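PDB 3OEP: putative uncharacterized protein TTHA0988 from Thermus thermophilus, which is of unknown function, a KipI-KipA homologue with cyclophilin-like domains that was once wrongly taken for an allophanate hydrolase. Local coordinates for residues G251-A255 with L477-Q482; A418-G422 with A458-S462. All blocks are in the same frame, centred on the assembly; numbering follows the deposited sequence. Where two conformers were deposited one is given.

Interaction 1 of 2, residues G251-A255 with L477-Q482; sequences GPLDA and LWLLGQ
The carboxylate of Asp-254 lies beside the indole of Trp-478, the two side chains running the same way with their planes 40° apart. OD1 of Asp-254 comes no nearer than 3.7 Å, to CB of Trp-478, and meets the ring obliquely. One indole face carries CD2 of Leu-479, offset toward the rim. Arg-384 adds a cation-pi contact to the ring. The carboxylate of Asp-254 and the amide of Gln-482 stand almost perpendicular, at 82°. NE2 of Gln-482 gives a hydrogen bond of 2.9 Å to OD2 of Asp-254, near the amide plane and on the anti lone pair. With CG of Asp-254 anti to its own nitrogen, chi1 173°, the carboxylate extends to this amide. Ser-257 OG also bonds OD2. The backbones meet at Gly-481, whose CA lies 3.6 Å from O of Leu-253 in a C-H...O contact. A side chain on Gly-481 would clash with that oxygen. CG and CD2 of Leu-253 both pack on CA of Gly-481, at 3.8 Å. A water donates to O of Leu-253 and to O of Leu-477 and so joins two carbonyls that cannot bond each other. Asp-254 is the N-cap of helix 255-264, so one buried carboxylate serves both the start of that helix and Gln-482. Its negative charge is probably eased by these donors and the helix end.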
loop_
_atom_site.group_PDB
_atom_site.type_symbol
_atom_site.label_atom_id
_atom_site.label_comp_id
_atom_site.label_asym_id
_atom_site.label_seq_id
_atom_site.Cartn_x
_atom_site.Cartn_y
_atom_site.Cartn_z
ATOM N N GLY A 251 -0.250 6.041 -5.376
ATOM C CA GLY A 251 -0.815 6.755 -6.513
ATOM C C GLY A 251 -2.239 7.205 -6.220
ATOM O O GLY A 251 -2.695 7.132 -5.079
ATOM N N PRO A 252 -2.961 7.664 -7.251
ATOM C CA PRO A 252 -4.306 8.192 -7.008
ATOM C C PRO A 252 -5.314 7.071 -6.799
ATOM O O PRO A 252 -5.220 6.032 -7.453
ATOM C CB PRO A 252 -4.612 8.973 -8.289
ATOM C CG PRO A 252 -3.807 8.284 -9.344
ATOM C CD PRO A 252 -2.601 7.696 -8.680
ATOM N N LEU A 253 -6.261 7.276 -5.889
ATOM C CA LEU A 253 -7.276 6.256 -5.613
ATOM C C LEU A 253 -8.369 6.248 -6.687
ATOM O O LEU A 253 -8.990 5.210 -6.942
ATOM C CB LEU A 253 -7.879 6.449 -4.221
ATOM C CG LEU A 253 -8.277 5.158 -3.506
ATOM C CD1 LEU A 253 -7.022 4.353 -3.147
ATOM C CD2 LEU A 253 -9.107 5.448 -2.266
ATOM N N ASP A 254 -8.598 7.408 -7.304
ATOM C CA ASP A 254 -9.466 7.530 -8.475
ATOM C C ASP A 254 -8.580 8.020 -9.621
ATOM O O ASP A 254 -8.450 9.222 -9.862
ATOM C CB ASP A 254 -10.626 8.484 -8.156
ATOM C CG ASP A 254 -11.500 8.823 -9.367
ATOM O OD1 ASP A 254 -11.316 8.272 -10.478
ATOM O OD2 ASP A 254 -12.382 9.683 -9.183
ATOM N N ALA A 255 -7.939 7.070 -10.297
ATOM C CA ALA A 255 -6.913 7.390 -11.294
ATOM C C ALA A 255 -7.455 8.145 -12.515
ATOM O O ALA A 255 -6.805 9.075 -12.999
ATOM C CB ALA A 255 -6.170 6.119 -11.725
ATOM N N LEU A 477 -12.728 -0.127 -10.189
ATOM C CA LEU A 477 -11.990 0.285 -8.998
ATOM C C LEU A 477 -12.090 1.782 -8.713
ATOM O O LEU A 477 -12.043 2.190 -7.550
ATOM C CB LEU A 477 -10.522 -0.135 -9.105
ATOM C CG LEU A 477 -10.289 -1.629 -8.912
ATOM C CD1 LEU A 477 -8.837 -1.974 -9.198
ATOM C CD2 LEU A 477 -10.694 -2.052 -7.504
ATOM N N TRP A 478 -12.232 2.599 -9.761
ATOM C CA TRP A 478 -12.353 4.054 -9.585
ATOM C C TRP A 478 -13.534 4.413 -8.682
ATOM O O TRP A 478 -13.473 5.378 -7.921
ATOM C CB TRP A 478 -12.471 4.780 -10.938
ATOM C CG TRP A 478 -13.794 4.592 -11.628
ATOM C CD1 TRP A 478 -14.168 3.532 -12.402
ATOM C CD2 TRP A 478 -14.919 5.486 -11.605
ATOM N NE1 TRP A 478 -15.454 3.703 -12.857
ATOM C CE2 TRP A 478 -15.939 4.894 -12.381
ATOM C CE3 TRP A 478 -15.169 6.719 -10.994
ATOM C CZ2 TRP A 478 -17.185 5.499 -12.568
ATOM C CZ3 TRP A 478 -16.400 7.325 -11.188
ATOM C CH2 TRP A 478 -17.394 6.714 -11.968
ATOM N N LEU A 479 -14.610 3.631 -8.755
ATOM C CA LEU A 479 -15.768 3.862 -7.904
ATOM C C LEU A 479 -15.396 3.747 -6.433
ATOM O O LEU A 479 -15.847 4.547 -5.616
ATOM C CB LEU A 479 -16.899 2.885 -8.236
ATOM C CG LEU A 479 -17.561 3.047 -9.604
ATOM C CD1 LEU A 479 -18.414 1.820 -9.906
ATOM C CD2 LEU A 479 -18.402 4.312 -9.661
ATOM N N LEU A 480 -14.564 2.766 -6.096
ATOM C CA LEU A 480 -14.171 2.563 -4.704
ATOM C C LEU A 480 -13.229 3.652 -4.199
ATOM O O LEU A 480 -13.115 3.865 -2.986
ATOM C CB LEU A 480 -13.576 1.176 -4.508
ATOM C CG LEU A 480 -14.583 0.059 -4.790
ATOM C CD1 LEU A 480 -13.947 -1.301 -4.574
ATOM C CD2 LEU A 480 -15.850 0.224 -3.923
ATOM N N GLY A 481 -12.576 4.349 -5.130
ATOM C CA GLY A 481 -11.859 5.582 -4.821
ATOM C C GLY A 481 -12.779 6.705 -4.361
ATOM O O GLY A 481 -12.313 7.707 -3.821
ATOM N N GLN A 482 -14.085 6.543 -4.580
ATOM C CA GLN A 482 -15.084 7.538 -4.200
ATOM C C GLN A 482 -16.075 6.986 -3.172
ATOM O O GLN A 482 -17.119 7.593 -2.924
ATOM C CB GLN A 482 -15.832 8.006 -5.447
ATOM C CG GLN A 482 -14.933 8.718 -6.460
ATOM C CD GLN A 482 -14.367 10.020 -5.928
ATOM O OE1 GLN A 482 -14.885 10.593 -4.962
ATOM N NE2 GLN A 482 -13.316 10.516 -6.576
HETATM O O HOH W 1 -9.539 2.664 -6.127
#

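Interaction 2 of 2, residues A418-G422 with A458-S462; sequences ADRVG and ADKGS
Arg-420 and Asp-459 form a two-pronged salt bridge. The guanidinium comes side-on: NE reaches OD1 of Asp-459 at 2.9 Å, and NH2 of Arg-420 reaches OD2 of Asp-459 at 3.0 Å. The first bond lies near the guanidinium plane and the second is tilted from it. Both nitrogens meet the carboxylate from above its plane; the two flat groups are turned 70° apart. A bend in the arginine chain at chi3, 51°, swings NE round to the acid. NH1 of Arg-420 makes a second salt bridge, to Glu-275, and NH2 also bonds the carbonyl of Gly-251. A methionine in place of Arg-420 would probably leave the carboxylates of Asp-459 and Glu-275 without their shared cation and the Gly-251 carbonyl without this donor.

One backbone hydrogen bond crosses the contact, from N of Asp-459 to O of Arg-420, at 2.9 Å. The fold here is cyclophilin-like by family, and residues 418-422 form the tight connection between antiparallel strands 413-418 and 422-426. Asp-419 shapes that connection. Its OD1 takes N of Val-421 in an Asx turn, and N of Gly-422 at 3.1 Å.

Van der Waals contact comes mainly from Val-421. Its CG2 lies 3.7 Å from O of Asp-459 and 4.1 Å from CB of Asp-459, and the two side chains cross nearly at a right angle.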
loop_
_atom_site.group_PDB
_atom_site.type_symbol
_atom_site.label_atom_id
_atom_site.label_comp_id
_atom_site.label_asym_id
_atom_site.label_seq_id
_atom_site.Cartn_x
_atom_site.Cartn_y
_atom_site.Cartn_z
ATOM N N ALA A 418 -14.184 3.524 4.488
ATOM C CA ALA A 418 -13.465 3.563 3.217
ATOM C C ALA A 418 -12.269 4.488 3.317
ATOM O O ALA A 418 -12.406 5.643 3.726
ATOM C CB ALA A 418 -14.376 4.031 2.100
ATOM N N ASP A 419 -11.104 3.988 2.923
ATOM C CA ASP A 419 -9.923 4.833 2.817
ATOM C C ASP A 419 -9.031 4.313 1.693
ATOM O O ASP A 419 -9.493 3.536 0.853
ATOM C CB ASP A 419 -9.212 4.944 4.175
ATOM C CG ASP A 419 -8.705 3.617 4.708
ATOM O OD1 ASP A 419 -8.591 2.627 3.953
ATOM O OD2 ASP A 419 -8.392 3.575 5.918
ATOM N N ARG A 420 -7.783 4.754 1.648
ATOM C CA ARG A 420 -6.881 4.345 0.562
ATOM C C ARG A 420 -6.413 2.897 0.694
ATOM O O ARG A 420 -5.948 2.310 -0.280
ATOM C CB ARG A 420 -5.672 5.271 0.483
ATOM C CG ARG A 420 -6.010 6.697 0.059
ATOM C CD ARG A 420 -4.798 7.614 0.150
ATOM N NE ARG A 420 -3.650 7.037 -0.548
ATOM C CZ ARG A 420 -3.407 7.143 -1.855
ATOM N NH1 ARG A 420 -4.199 7.849 -2.659
ATOM N NH2 ARG A 420 -2.341 6.544 -2.364
ATOM N N VAL A 421 -6.509 2.333 1.896
ATOM C CA VAL A 421 -6.119 0.941 2.115
ATOM C C VAL A 421 -7.204 0.001 1.586
ATOM O O VAL A 421 -6.915 -0.996 0.921
ATOM C CB VAL A 421 -5.838 0.656 3.608
ATOM C CG1 VAL A 421 -5.585 -0.828 3.835
ATOM C CG2 VAL A 421 -4.654 1.483 4.099
ATOM N N GLY A 422 -8.459 0.318 1.884
ATOM C CA GLY A 422 -9.558 -0.467 1.363
ATOM C C GLY A 422 -10.929 -0.009 1.803
ATOM O O GLY A 422 -11.073 0.990 2.508
ATOM N N ALA A 458 -5.269 0.840 -3.426
ATOM C CA ALA A 458 -3.876 1.187 -3.724
ATOM C C ALA A 458 -2.894 1.183 -2.552
ATOM O O ALA A 458 -1.717 0.907 -2.758
ATOM C CB ALA A 458 -3.809 2.538 -4.445
ATOM N N ASP A 459 -3.354 1.487 -1.339
ATOM C CA ASP A 459 -2.452 1.529 -0.179
ATOM C C ASP A 459 -2.511 0.245 0.647
ATOM O O ASP A 459 -2.016 0.206 1.772
ATOM C CB ASP A 459 -2.738 2.749 0.719
ATOM C CG ASP A 459 -2.098 4.041 0.199
ATOM O OD1 ASP A 459 -2.154 5.065 0.919
ATOM O OD2 ASP A 459 -1.540 4.043 -0.916
ATOM N N LYS A 460 -3.113 -0.802 0.086
ATOM C CA LYS A 460 -3.127 -2.117 0.716
ATOM C C LYS A 460 -1.706 -2.575 1.044
ATOM O O LYS A 460 -0.753 -2.233 0.339
ATOM C CB LYS A 460 -3.772 -3.143 -0.214
ATOM C CG LYS A 460 -2.930 -3.455 -1.451
ATOM C CD LYS A 460 -3.695 -4.282 -2.468
ATOM C CE LYS A 460 -2.889 -4.471 -3.742
ATOM N NZ LYS A 460 -1.468 -4.890 -3.514
ATOM N N GLY A 461 -1.578 -3.353 2.116
ATOM C CA GLY A 461 -0.329 -4.043 2.417
ATOM C C GLY A 461 -0.011 -5.014 1.291
ATOM O O GLY A 461 -0.918 -5.515 0.630
ATOM N N SER A 462 1.271 -5.286 1.086
ATOM C CA SER A 462 1.724 -6.114 -0.038
ATOM C C SER A 462 1.409 -7.595 0.142
ATOM O O SER A 462 1.318 -8.325 -0.845
ATOM C CB SER A 462 3.231 -5.948 -0.255
ATOM O OG SER A 462 3.967 -6.520 0.812
#

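In the fold
Along the chain, 251-255 comes first, in the loop that leads into helix 255-264. Next is 418-422, between strands 413-418 and 422-426. Segment 458-462 follows strand 454-456 and meets 418-422, so interaction 2 closes a loop of 35 residues. Segment 477-482 then returns to 251-255, and interaction 1 closes one of 221 residues. The smaller loop is nested in the larger. Their centres lie 11 Å apart, and they touch where methyls of Leu-253 pack on 418-422 and on CB of Ala-458. Interaction 1 ties the start of helix 255-264 to the segment between strands 467-472 and 488-492; interaction 2 joins two loops of the sheet that these strands belong to.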